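Local coordinates for protein peptide ABC transporter permease (Staphylococcus hominis, PDB 6EXS) that probably imports peptides as a POT-family transporter of the major facilitator superfamily, including the thioalcohol-conjugated peptides that serve as precursors of axillary malodour, at residues T85-G89 / L204-G208; S61-V65 / F249-S253; R284-F288 / A420-P426; V308-Y312 / Q460-F464. All coordinates share one frame; numbering follows the deposited sequence.

Overall arrangement
The four contacts are dispersed over a helical membrane transporter of the major facilitator fold, and none touches another. Along the chain, interaction 2 (61-65 with 249-253) brackets interaction 1 (85-89 with 204-208); interactions 3 and 4 follow, and their segments alternate. Interactions 2 and 4 are the closest pair, with centres 18 Å apart, whereas interactions 1 and 4 lie on opposite sides of the chain's centre, with their centres 44 Å apart. Consecutive helices connect them: 56-72 and 74-106 link interactions 2 and 1, 249-273 and 279-302 link interactions 2 and 3, and 279-302 and 309-316 link interactions 3 and 4. They join separate parts of the fold; interaction 4 comes close to the bound ligand.

Interaction 1: T85-G89 / L204-G208; sequences TGTRG and LGSVG. With OLC ((2R)-2,3-dihydroxypropyl (9Z)-octadec-9-enoate), chain M.
The guanidinium of Arg-88 has Leu-204 over one face, where CB lies 3.4 Å above the plane and offset toward the rim, and two carbonyls of the 204-208 loop near its edge. NH1 donates to both. Val-207 O, 2.8 Å from Arg-88 NH1, lies in the guanidinium plane, while Gly-205 O, 2.9 Å from Arg-88 NH1, is met from above its own carbonyl plane, with the donor 53° out of it. The first torsion (chi1 -65°, CG anti to the carbonyl carbon) puts Arg-88 CG 3.1 Å from Val-207 O, and bends at chi2 and chi3 then bring NH1 back onto both acceptors. Its other nitrogens are held as well, NE by the hydroxyl of Tyr-196 and NH2 by Asn-200, so the group is fixed in rotation.

The 85-89 segment has the sequence and position expected of the glycine- and arginine-containing end of motif A, the signature of the major facilitator superfamily between its second and third transmembrane helices. The chain kinks there, and the amides of Thr-87 and Arg-88 lack the usual bond to the preceding turn. Arg-88 N instead donates to Gly-208 O at 3.0 Å, nearly straight at 166°. A water also donates to this oxygen at 2.7 Å; it donates to Thr-85 O and accepts from Gly-89 N as well. Gly-208, with positive phi and no side chain, lets its CA come within 3.3 Å of Thr-87 OG1. Just before Gly-208, the chain leaves helix 178-204 through a type II' turn from Leu-204 to Val-207. Monoolein C21 lies 3.6 Å from Gly-89 CA.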
loop_
_atom_site.group_PDB
_atom_site.type_symbol
_atom_site.label_atom_id
_atom_site.label_comp_id
_atom_site.label_asym_id
_atom_site.label_seq_id
_atom_site.Cartn_x
_atom_site.Cartn_y
_atom_site.Cartn_z
ATOM N N THR A 85 -15.456 10.167 15.270
ATOM C CA THR A 85 -16.329 10.560 14.145
ATOM C C THR A 85 -17.290 9.514 13.570
ATOM O O THR A 85 -18.288 9.882 12.952
ATOM C CB THR A 85 -15.463 11.076 12.966
ATOM O OG1 THR A 85 -14.763 9.971 12.391
ATOM C CG2 THR A 85 -14.470 12.171 13.375
ATOM N N GLY A 86 -16.930 8.244 13.687
ATOM C CA GLY A 86 -17.633 7.166 13.019
ATOM C C GLY A 86 -16.866 6.929 11.740
ATOM O O GLY A 86 -15.992 7.731 11.395
ATOM N N THR A 87 -17.158 5.848 11.022
ATOM C CA THR A 87 -16.423 5.533 9.793
ATOM C C THR A 87 -16.831 6.450 8.639
ATOM O O THR A 87 -15.980 6.777 7.814
ATOM C CB THR A 87 -16.512 4.040 9.455
ATOM O OG1 THR A 87 -17.881 3.663 9.376
ATOM C CG2 THR A 87 -15.814 3.167 10.494
ATOM N N ARG A 88 -18.101 6.909 8.608
ATOM C CA ARG A 88 -18.615 7.784 7.541
ATOM C C ARG A 88 -17.938 9.142 7.516
ATOM O O ARG A 88 -17.418 9.541 6.469
ATOM C CB ARG A 88 -20.145 7.927 7.600
ATOM C CG ARG A 88 -20.875 6.627 7.329
ATOM C CD ARG A 88 -21.105 6.300 5.858
ATOM N NE ARG A 88 -22.183 7.089 5.260
ATOM C CZ ARG A 88 -23.481 6.831 5.402
ATOM N NH1 ARG A 88 -23.884 5.808 6.146
ATOM N NH2 ARG A 88 -24.383 7.599 4.809
ATOM N N GLY A 89 -17.912 9.805 8.671
ATOM C CA GLY A 89 -17.271 11.101 8.849
ATOM C C GLY A 89 -15.809 11.072 8.464
ATOM O O GLY A 89 -15.358 11.934 7.707
ATOM N N LEU A 204 -26.355 3.832 2.008
ATOM C CA LEU A 204 -25.559 3.397 3.168
ATOM C C LEU A 204 -26.275 3.576 4.520
ATOM O O LEU A 204 -25.869 2.967 5.515
ATOM C CB LEU A 204 -24.162 4.083 3.183
ATOM C CG LEU A 204 -23.359 4.103 1.868
ATOM C CD1 LEU A 204 -22.193 5.076 1.959
ATOM C CD2 LEU A 204 -22.867 2.719 1.486
ATOM N N GLY A 205 -27.345 4.370 4.522
ATOM C CA GLY A 205 -28.181 4.646 5.683
ATOM C C GLY A 205 -27.442 5.052 6.940
ATOM O O GLY A 205 -26.625 5.978 6.918
ATOM N N SER A 206 -27.727 4.338 8.036
ATOM C CA SER A 206 -27.160 4.563 9.366
ATOM C C SER A 206 -25.769 3.957 9.587
ATOM O O SER A 206 -25.128 4.286 10.587
ATOM C CB SER A 206 -28.116 4.032 10.428
ATOM O OG SER A 206 -28.317 2.640 10.252
ATOM N N VAL A 207 -25.319 3.056 8.681
ATOM C CA VAL A 207 -24.034 2.356 8.752
ATOM C C VAL A 207 -22.850 3.330 8.894
ATOM O O VAL A 207 -22.562 4.094 7.972
ATOM C CB VAL A 207 -23.831 1.374 7.563
ATOM C CG1 VAL A 207 -22.439 0.750 7.585
ATOM C CG2 VAL A 207 -24.900 0.292 7.542
ATOM N N GLY A 208 -22.203 3.280 10.059
ATOM C CA GLY A 208 -21.022 4.062 10.401
ATOM C C GLY A 208 -21.234 5.538 10.659
ATOM O O GLY A 208 -20.286 6.318 10.530
HETATM C C24 OLC M . -18.133 14.226 12.127
HETATM C C5 OLC M . -15.167 19.863 6.134
HETATM C C4 OLC M . -15.206 18.356 5.943
HETATM C C3 OLC M . -16.069 17.633 6.963
HETATM C C2 OLC M . -16.042 16.121 6.788
HETATM C C21 OLC M . -16.774 14.516 10.030
HETATM C C1 OLC M . -16.877 15.364 7.784
HETATM C C22 OLC M . -17.692 15.177 11.034
HETATM O O19 OLC M . -17.832 14.691 7.496
HETATM O O25 OLC M . -19.019 13.228 11.634
HETATM O O23 OLC M . -17.028 16.306 11.613
HETATM O O20 OLC M . -16.394 15.496 9.032
HETATM O O HOH W 1 -19.605 8.935 10.825
#

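Interaction 2: S61-V65 / F249-S253; sequences SIMSV and FDLIS. Unlike the reference sequence in segment 249-253: Asp-250 (reference Asn). With OLC ((2R)-2,3-dihydroxypropyl (9Z)-octadec-9-enoate), chain N.
Ser-61 OG, which bonds to the carbonyl oxygen of Gly-449, also lies against two residues of the 249-253 helix. It meets the edge of the Phe-249 ring, with Ser-61 OG 3.6 Å from Phe-249 CE2 and near the ring plane, and it is 3.8 Å from Ser-253 CB. The extended first torsion of Ser-61 (chi1 179°) places the hydroxyl in this position while the bond to Gly-449 satisfies it.

The ring of Phe-249 is clamped on both faces. Ile-62 CG1 sits 3.5 Å from the ring centroid and only 6° off the normal, a CH-pi contact centred on the face. The opposite face is covered from within the same helix by Ile-252 CB, 3.9 Å above the plane and toward the rim. The short segments run in roughly the same direction, with axes 10.6 Å apart and crossing at 33°. At this separation Phe-249, Ile-62 and Val-65 span the gap. The second of these helices, 249-273, with its neighbour 217-243, corresponds to the additional helical pair that bacterial POT transporters carry between the two six-helix bundles; here it packs on helix 56-72 of the N-terminal bundle.

Val-65 completes the apolar patch by approaching Phe-249 from the opposite direction. Its CG1 is 3.7 Å from Phe-249 CZ and 3.8 Å from Ile-252 CG2, the valine and isoleucine side chains crossing at about a right angle. Its CG2 branch meets Phe-249 CE2 and Ser-253 CA and CB. On the lipid side, Ile-252 CD1 touches monoolein C4 at 3.8 Å, and monoolein C2 comes to the edge of the Phe-249 ring.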
loop_
_atom_site.group_PDB
_atom_site.type_symbol
_atom_site.label_atom_id
_atom_site.label_comp_id
_atom_site.label_asym_id
_atom_site.label_seq_id
_atom_site.Cartn_x
_atom_site.Cartn_y
_atom_site.Cartn_z
ATOM N N SER A 61 13.976 7.342 -1.750
ATOM C CA SER A 61 13.695 7.289 -0.310
ATOM C C SER A 61 12.299 7.866 0.019
ATOM O O SER A 61 11.528 7.192 0.711
ATOM C CB SER A 61 14.782 8.020 0.476
ATOM O OG SER A 61 14.486 7.980 1.862
ATOM N N ILE A 62 11.966 9.081 -0.526
ATOM C CA ILE A 62 10.665 9.760 -0.366
ATOM C C ILE A 62 9.485 8.831 -0.753
ATOM O O ILE A 62 8.539 8.708 0.021
ATOM C CB ILE A 62 10.631 11.133 -1.106
ATOM C CG1 ILE A 62 11.565 12.162 -0.409
ATOM C CG2 ILE A 62 9.189 11.681 -1.226
ATOM C CD1 ILE A 62 12.070 13.348 -1.264
ATOM N N MET A 63 9.570 8.158 -1.926
ATOM C CA MET A 63 8.554 7.216 -2.429
ATOM C C MET A 63 8.176 6.123 -1.402
ATOM O O MET A 63 6.985 5.887 -1.160
ATOM C CB MET A 63 8.998 6.581 -3.762
ATOM C CG MET A 63 8.975 7.547 -4.931
ATOM S SD MET A 63 7.327 8.158 -5.394
ATOM C CE MET A 63 6.729 6.778 -6.355
ATOM N N SER A 64 9.202 5.511 -0.764
ATOM C CA SER A 64 9.057 4.449 0.225
ATOM C C SER A 64 8.531 4.953 1.562
ATOM O O SER A 64 7.614 4.355 2.111
ATOM C CB SER A 64 10.376 3.711 0.401
ATOM O OG SER A 64 10.633 2.930 -0.750
ATOM N N VAL A 65 9.096 6.063 2.074
ATOM C CA VAL A 65 8.699 6.690 3.341
ATOM C C VAL A 65 7.238 7.164 3.241
ATOM O O VAL A 65 6.449 6.939 4.167
ATOM C CB VAL A 65 9.705 7.796 3.769
ATOM C CG1 VAL A 65 9.192 8.617 4.952
ATOM C CG2 VAL A 65 11.072 7.195 4.087
ATOM N N PHE A 249 15.773 15.126 4.623
ATOM C CA PHE A 249 14.825 14.011 4.554
ATOM C C PHE A 249 15.223 12.846 5.478
ATOM O O PHE A 249 14.350 12.094 5.900
ATOM C CB PHE A 249 14.558 13.538 3.109
ATOM C CG PHE A 249 13.297 12.712 3.037
ATOM C CD1 PHE A 249 12.047 13.306 3.191
ATOM C CD2 PHE A 249 13.360 11.330 2.907
ATOM C CE1 PHE A 249 10.888 12.536 3.192
ATOM C CE2 PHE A 249 12.195 10.560 2.904
ATOM C CZ PHE A 249 10.970 11.171 3.038
ATOM N N ASP A 250 16.526 12.738 5.833
ATOM C CA ASP A 250 17.064 11.736 6.758
ATOM C C ASP A 250 16.365 11.815 8.116
ATOM O O ASP A 250 16.189 10.776 8.745
ATOM C CB ASP A 250 18.583 11.888 6.933
ATOM C CG ASP A 250 19.426 11.518 5.727
ATOM O OD1 ASP A 250 18.897 10.841 4.816
ATOM O OD2 ASP A 250 20.625 11.873 5.712
ATOM N N LEU A 251 15.927 13.034 8.547
ATOM C CA LEU A 251 15.174 13.222 9.791
ATOM C C LEU A 251 13.883 12.404 9.705
ATOM O O LEU A 251 13.554 11.696 10.658
ATOM C CB LEU A 251 14.850 14.711 10.044
ATOM C CG LEU A 251 14.104 15.021 11.362
ATOM C CD1 LEU A 251 15.051 15.540 12.432
ATOM C CD2 LEU A 251 12.971 16.010 11.136
ATOM N N ILE A 252 13.186 12.474 8.548
ATOM C CA ILE A 252 11.940 11.755 8.285
ATOM C C ILE A 252 12.220 10.262 8.103
ATOM O O ILE A 252 11.632 9.458 8.815
ATOM C CB ILE A 252 11.133 12.353 7.084
ATOM C CG1 ILE A 252 11.163 13.915 7.043
ATOM C CG2 ILE A 252 9.693 11.806 7.027
ATOM C CD1 ILE A 252 10.507 14.704 8.227
ATOM N N SER A 253 13.123 9.897 7.171
ATOM C CA SER A 253 13.461 8.509 6.841
ATOM C C SER A 253 13.965 7.697 8.040
ATOM O O SER A 253 13.607 6.522 8.146
ATOM C CB SER A 253 14.427 8.429 5.659
ATOM O OG SER A 253 15.769 8.689 6.033
HETATM C C24 OLC N . 14.436 17.601 -0.135
HETATM C C5 OLC N . 8.635 18.414 6.474
HETATM C C4 OLC N . 9.644 17.525 5.763
HETATM C C3 OLC N . 10.828 18.287 5.192
HETATM C C2 OLC N . 11.841 17.401 4.475
HETATM C C21 OLC N . 14.800 18.011 2.325
HETATM C C1 OLC N . 12.992 18.168 3.884
HETATM C C22 OLC N . 14.555 18.629 0.965
HETATM O O19 OLC N . 13.373 19.241 4.279
HETATM O O25 OLC N . 15.717 17.114 -0.507
HETATM O O23 OLC N . 13.397 19.467 0.985
HETATM O O20 OLC N . 13.548 17.507 2.855
#

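Interaction 3: R284-F288 / A420-P426; sequences RVKAF and AAVKLAP
Arg-284 lies along the turn that ends helix 420-423, its guanidinium presenting one face to Leu-424 CA. NH1 is 2.8 Å from Lys-423 O, but the angle is too poor for a hydrogen bond, and the approach to Ala-425 O by NH2 is equally misdirected. The chain is extended until it bends at chi3 (-57°). Lys-423 crosses it at about a right angle, and its NZ arrives at the guanidinium edge, 3.9 Å from Arg-284 NH1; these like charges should repel, and Glu-281 offers the arginine a long, weak ion pair.

Leu-424 divides its two methyls between Arg-284 and Phe-288. Its CD2 branch rests 3.4 Å from Arg-284 O and 4.2 Å from Ala-287 CB. Its CD1 branch meets the Phe-288 ring in plane at the edge, 3.7 Å from Phe-288 CD1, the two side chains crossing at an oblique angle. Ala-420 CB takes another part of the same edge, 3.6 Å from Phe-288 CE1. Pro-426 CG lies 4.1 Å from Val-285 CG2, their side chains crossing at about a right angle.

The contact joins the start of helix 279-302 to the link between helices 396-418 and 430-451, within the C-terminal helical bundle of the major facilitator fold.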
loop_
_atom_site.group_PDB
_atom_site.type_symbol
_atom_site.label_atom_id
_atom_site.label_comp_id
_atom_site.label_asym_id
_atom_site.label_seq_id
_atom_site.Cartn_x
_atom_site.Cartn_y
_atom_site.Cartn_z
ATOM N N ARG A 284 -1.077 -19.059 18.285
ATOM C CA ARG A 284 -1.347 -18.620 16.917
ATOM C C ARG A 284 -0.646 -17.283 16.622
ATOM O O ARG A 284 -0.295 -17.025 15.466
ATOM C CB ARG A 284 -2.853 -18.505 16.660
ATOM C CG ARG A 284 -3.592 -19.841 16.621
ATOM C CD ARG A 284 -5.066 -19.670 16.283
ATOM N NE ARG A 284 -5.756 -18.774 17.217
ATOM C CZ ARG A 284 -7.034 -18.422 17.120
ATOM N NH1 ARG A 284 -7.787 -18.897 16.136
ATOM N NH2 ARG A 284 -7.570 -17.599 18.009
ATOM N N VAL A 285 -0.442 -16.438 17.666
ATOM C CA VAL A 285 0.252 -15.140 17.586
ATOM C C VAL A 285 1.737 -15.383 17.267
ATOM O O VAL A 285 2.257 -14.776 16.331
ATOM C CB VAL A 285 0.050 -14.271 18.865
ATOM C CG1 VAL A 285 0.924 -13.014 18.840
ATOM C CG2 VAL A 285 -1.418 -13.900 19.050
ATOM N N LYS A 286 2.405 -16.289 18.023
ATOM C CA LYS A 286 3.810 -16.630 17.774
ATOM C C LYS A 286 3.983 -17.342 16.423
ATOM O O LYS A 286 5.026 -17.192 15.783
ATOM C CB LYS A 286 4.461 -17.396 18.947
ATOM C CG LYS A 286 3.770 -18.684 19.368
ATOM C CD LYS A 286 4.609 -19.446 20.380
ATOM C CE LYS A 286 3.964 -20.734 20.830
ATOM N NZ LYS A 286 3.085 -20.529 22.008
ATOM N N ALA A 287 2.932 -18.057 15.965
ATOM C CA ALA A 287 2.896 -18.736 14.669
ATOM C C ALA A 287 2.860 -17.720 13.517
ATOM O O ALA A 287 3.257 -18.065 12.404
ATOM C CB ALA A 287 1.686 -19.650 14.588
ATOM N N PHE A 288 2.383 -16.478 13.787
ATOM C CA PHE A 288 2.301 -15.401 12.801
ATOM C C PHE A 288 3.639 -14.677 12.589
ATOM O O PHE A 288 3.868 -14.156 11.496
ATOM C CB PHE A 288 1.161 -14.403 13.115
ATOM C CG PHE A 288 0.799 -13.528 11.928
ATOM C CD1 PHE A 288 -0.089 -13.975 10.957
ATOM C CD2 PHE A 288 1.385 -12.275 11.758
ATOM C CE1 PHE A 288 -0.391 -13.183 9.841
ATOM C CE2 PHE A 288 1.086 -11.487 10.641
ATOM C CZ PHE A 288 0.196 -11.943 9.693
ATOM N N ALA A 420 -5.303 -14.472 7.167
ATOM C CA ALA A 420 -4.471 -14.755 8.338
ATOM C C ALA A 420 -4.708 -13.782 9.495
ATOM O O ALA A 420 -4.531 -14.164 10.655
ATOM C CB ALA A 420 -3.008 -14.732 7.943
ATOM N N ALA A 421 -5.091 -12.525 9.179
ATOM C CA ALA A 421 -5.370 -11.468 10.160
ATOM C C ALA A 421 -6.740 -11.649 10.862
ATOM O O ALA A 421 -7.093 -10.853 11.738
ATOM C CB ALA A 421 -5.287 -10.102 9.488
ATOM N N VAL A 422 -7.492 -12.709 10.477
ATOM C CA VAL A 422 -8.805 -13.085 11.016
ATOM C C VAL A 422 -8.750 -14.498 11.667
ATOM O O VAL A 422 -9.315 -14.687 12.748
ATOM C CB VAL A 422 -9.954 -12.913 9.967
ATOM C CG1 VAL A 422 -9.764 -13.799 8.733
ATOM C CG2 VAL A 422 -11.334 -13.121 10.588
ATOM N N LYS A 423 -8.043 -15.462 11.024
ATOM C CA LYS A 423 -7.883 -16.843 11.498
ATOM C C LYS A 423 -6.981 -16.921 12.735
ATOM O O LYS A 423 -7.411 -17.427 13.772
ATOM C CB LYS A 423 -7.385 -17.767 10.357
ATOM C CG LYS A 423 -7.037 -19.210 10.763
ATOM C CD LYS A 423 -8.263 -20.092 11.038
ATOM C CE LYS A 423 -7.893 -21.435 11.629
ATOM N NZ LYS A 423 -7.465 -21.329 13.051
ATOM N N LEU A 424 -5.744 -16.403 12.629
ATOM C CA LEU A 424 -4.756 -16.395 13.714
ATOM C C LEU A 424 -5.009 -15.238 14.714
ATOM O O LEU A 424 -4.169 -14.973 15.580
ATOM C CB LEU A 424 -3.323 -16.329 13.130
ATOM C CG LEU A 424 -2.896 -17.486 12.210
ATOM C CD1 LEU A 424 -2.203 -16.972 10.971
ATOM C CD2 LEU A 424 -2.011 -18.483 12.936
ATOM N N ALA A 425 -6.186 -14.584 14.615
ATOM C CA ALA A 425 -6.581 -13.441 15.440
ATOM C C ALA A 425 -7.282 -13.791 16.764
ATOM O O ALA A 425 -8.261 -14.546 16.750
ATOM C CB ALA A 425 -7.455 -12.494 14.630
ATOM N N PRO A 426 -6.841 -13.196 17.907
ATOM C CA PRO A 426 -7.547 -13.433 19.179
ATOM C C PRO A 426 -8.853 -12.628 19.219
ATOM O O PRO A 426 -8.968 -11.617 18.516
ATOM C CB PRO A 426 -6.548 -12.960 20.249
ATOM C CG PRO A 426 -5.299 -12.543 19.504
ATOM C CD PRO A 426 -5.718 -12.258 18.101
#

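Interaction 4: V308-Y312 / Q460-F464; sequences VLNIY and QTNYF
Tyr-312 and Phe-464 form the aromatic part of the contact. The edge of Phe-464 points into the face of Tyr-312 in a T-shaped pair, with centroids 5.0 Å apart and planes at 70°. Phe-464 CE2 stands 3.6 Å above the tyrosine plane, over its centre. Phe-464 makes a second edge-to-face pair with Tyr-379 of helix 364-389, which links the stack to a third helix.

Apolar contacts add to the phenylalanine side of the pair. Val-308 CG1 reaches Phe-464 CE1 at 3.9 Å as the two side chains slide past each other, and the same methyl comes to 4.1 Å from Tyr-463 CE1. Leu-309 CD1 lies 4.0 Å from Phe-464 CZ. Leu-309 also touches Tyr-403, a residue of the ligand pocket, and its side chain lies about 5 Å from the bound conjugated peptide.

Polar side chains contribute mostly through carbon. Gln-460, its CG anti to the backbone N (chi1 -175°), places that methylene 3.4 Å from Tyr-312 CD1, with ring and amide planes 74° apart. A bend at chi2 then carries OE1 back over one face of Phe-464, near the rim. Thr-461 CG2 approaches Tyr-312 OH at 3.5 Å, while Tyr-463 OH is bonded to Gln-304.

The attachment between helices 309-316 and 460-479 therefore rests on the shape and aromatic faces of these side chains, with directional polar bonds between the two segments absent.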
loop_
_atom_site.group_PDB
_atom_site.type_symbol
_atom_site.label_atom_id
_atom_site.label_comp_id
_atom_site.label_asym_id
_atom_site.label_seq_id
_atom_site.Cartn_x
_atom_site.Cartn_y
_atom_site.Cartn_z
ATOM N N VAL A 308 12.642 1.719 -7.719
ATOM C CA VAL A 308 13.949 1.118 -8.021
ATOM C C VAL A 308 13.972 0.414 -9.400
ATOM O O VAL A 308 14.822 0.752 -10.237
ATOM C CB VAL A 308 14.430 0.187 -6.859
ATOM C CG1 VAL A 308 15.716 -0.559 -7.215
ATOM C CG2 VAL A 308 14.602 0.968 -5.554
ATOM N N LEU A 309 13.076 -0.564 -9.619
ATOM C CA LEU A 309 13.030 -1.355 -10.854
ATOM C C LEU A 309 12.672 -0.538 -12.111
ATOM O O LEU A 309 13.237 -0.801 -13.178
ATOM C CB LEU A 309 12.096 -2.567 -10.688
ATOM C CG LEU A 309 12.295 -3.757 -11.649
ATOM C CD1 LEU A 309 13.748 -4.269 -11.639
ATOM C CD2 LEU A 309 11.311 -4.885 -11.323
ATOM N N ASN A 310 11.775 0.465 -11.968
ATOM C CA ASN A 310 11.339 1.365 -13.047
ATOM C C ASN A 310 12.443 2.344 -13.545
ATOM O O ASN A 310 12.558 2.554 -14.758
ATOM C CB ASN A 310 10.059 2.120 -12.647
ATOM C CG ASN A 310 10.092 2.846 -11.322
ATOM O OD1 ASN A 310 10.925 2.588 -10.452
ATOM N ND2 ASN A 310 9.147 3.757 -11.132
ATOM N N ILE A 311 13.234 2.953 -12.610
ATOM C CA ILE A 311 14.350 3.854 -12.933
ATOM C C ILE A 311 15.457 3.031 -13.612
ATOM O O ILE A 311 16.075 3.507 -14.564
ATOM C CB ILE A 311 14.883 4.640 -11.705
ATOM C CG1 ILE A 311 13.788 5.505 -11.045
ATOM C CG2 ILE A 311 16.104 5.498 -12.087
ATOM C CD1 ILE A 311 14.263 6.263 -9.759
ATOM N N TYR A 312 15.682 1.784 -13.130
ATOM C CA TYR A 312 16.656 0.847 -13.706
ATOM C C TYR A 312 16.254 0.490 -15.136
ATOM O O TYR A 312 17.110 0.465 -16.009
ATOM C CB TYR A 312 16.786 -0.422 -12.847
ATOM C CG TYR A 312 17.872 -1.373 -13.310
ATOM C CD1 TYR A 312 19.220 -1.053 -13.159
ATOM C CD2 TYR A 312 17.554 -2.605 -13.873
ATOM C CE1 TYR A 312 20.223 -1.942 -13.544
ATOM C CE2 TYR A 312 18.549 -3.493 -14.282
ATOM C CZ TYR A 312 19.882 -3.160 -14.112
ATOM O OH TYR A 312 20.863 -4.036 -14.503
ATOM N N GLN A 460 24.113 -1.130 -8.319
ATOM C CA GLN A 460 22.729 -1.495 -8.641
ATOM C C GLN A 460 22.517 -3.005 -8.892
ATOM O O GLN A 460 21.567 -3.572 -8.344
ATOM C CB GLN A 460 22.195 -0.640 -9.805
ATOM C CG GLN A 460 20.719 -0.843 -10.150
ATOM C CD GLN A 460 19.720 -0.363 -9.124
ATOM O OE1 GLN A 460 19.409 -1.059 -8.150
ATOM N NE2 GLN A 460 19.115 0.790 -9.378
ATOM N N THR A 461 23.399 -3.650 -9.679
ATOM C CA THR A 461 23.317 -5.088 -9.984
ATOM C C THR A 461 23.599 -5.971 -8.770
ATOM O O THR A 461 22.904 -6.971 -8.571
ATOM C CB THR A 461 24.200 -5.468 -11.173
ATOM O OG1 THR A 461 25.494 -4.896 -10.982
ATOM C CG2 THR A 461 23.615 -5.018 -12.492
ATOM N N ASN A 462 24.622 -5.614 -7.966
ATOM C CA ASN A 462 24.980 -6.353 -6.754
ATOM C C ASN A 462 23.878 -6.203 -5.722
ATOM O O ASN A 462 23.630 -7.148 -4.975
ATOM C CB ASN A 462 26.310 -5.881 -6.178
ATOM C CG ASN A 462 27.511 -6.022 -7.082
ATOM O OD1 ASN A 462 27.458 -6.585 -8.184
ATOM N ND2 ASN A 462 28.635 -5.498 -6.620
ATOM N N TYR A 463 23.193 -5.029 -5.707
ATOM C CA TYR A 463 22.060 -4.727 -4.826
ATOM C C TYR A 463 20.878 -5.700 -5.096
ATOM O O TYR A 463 20.333 -6.248 -4.145
ATOM C CB TYR A 463 21.650 -3.249 -4.986
ATOM C CG TYR A 463 20.356 -2.848 -4.305
ATOM C CD1 TYR A 463 19.138 -2.917 -4.983
ATOM C CD2 TYR A 463 20.355 -2.319 -3.014
ATOM C CE1 TYR A 463 17.948 -2.514 -4.377
ATOM C CE2 TYR A 463 19.174 -1.888 -2.408
ATOM C CZ TYR A 463 17.971 -2.002 -3.089
ATOM O OH TYR A 463 16.800 -1.589 -2.510
ATOM N N PHE A 464 20.513 -5.926 -6.374
ATOM C CA PHE A 464 19.447 -6.855 -6.763
ATOM C C PHE A 464 19.793 -8.295 -6.366
ATOM O O PHE A 464 18.916 -9.010 -5.876
ATOM C CB PHE A 464 19.154 -6.790 -8.277
ATOM C CG PHE A 464 18.465 -5.546 -8.798
ATOM C CD1 PHE A 464 17.244 -5.136 -8.276
ATOM C CD2 PHE A 464 18.986 -4.846 -9.879
ATOM C CE1 PHE A 464 16.600 -4.002 -8.775
ATOM C CE2 PHE A 464 18.330 -3.722 -10.389
ATOM C CZ PHE A 464 17.148 -3.300 -9.827
#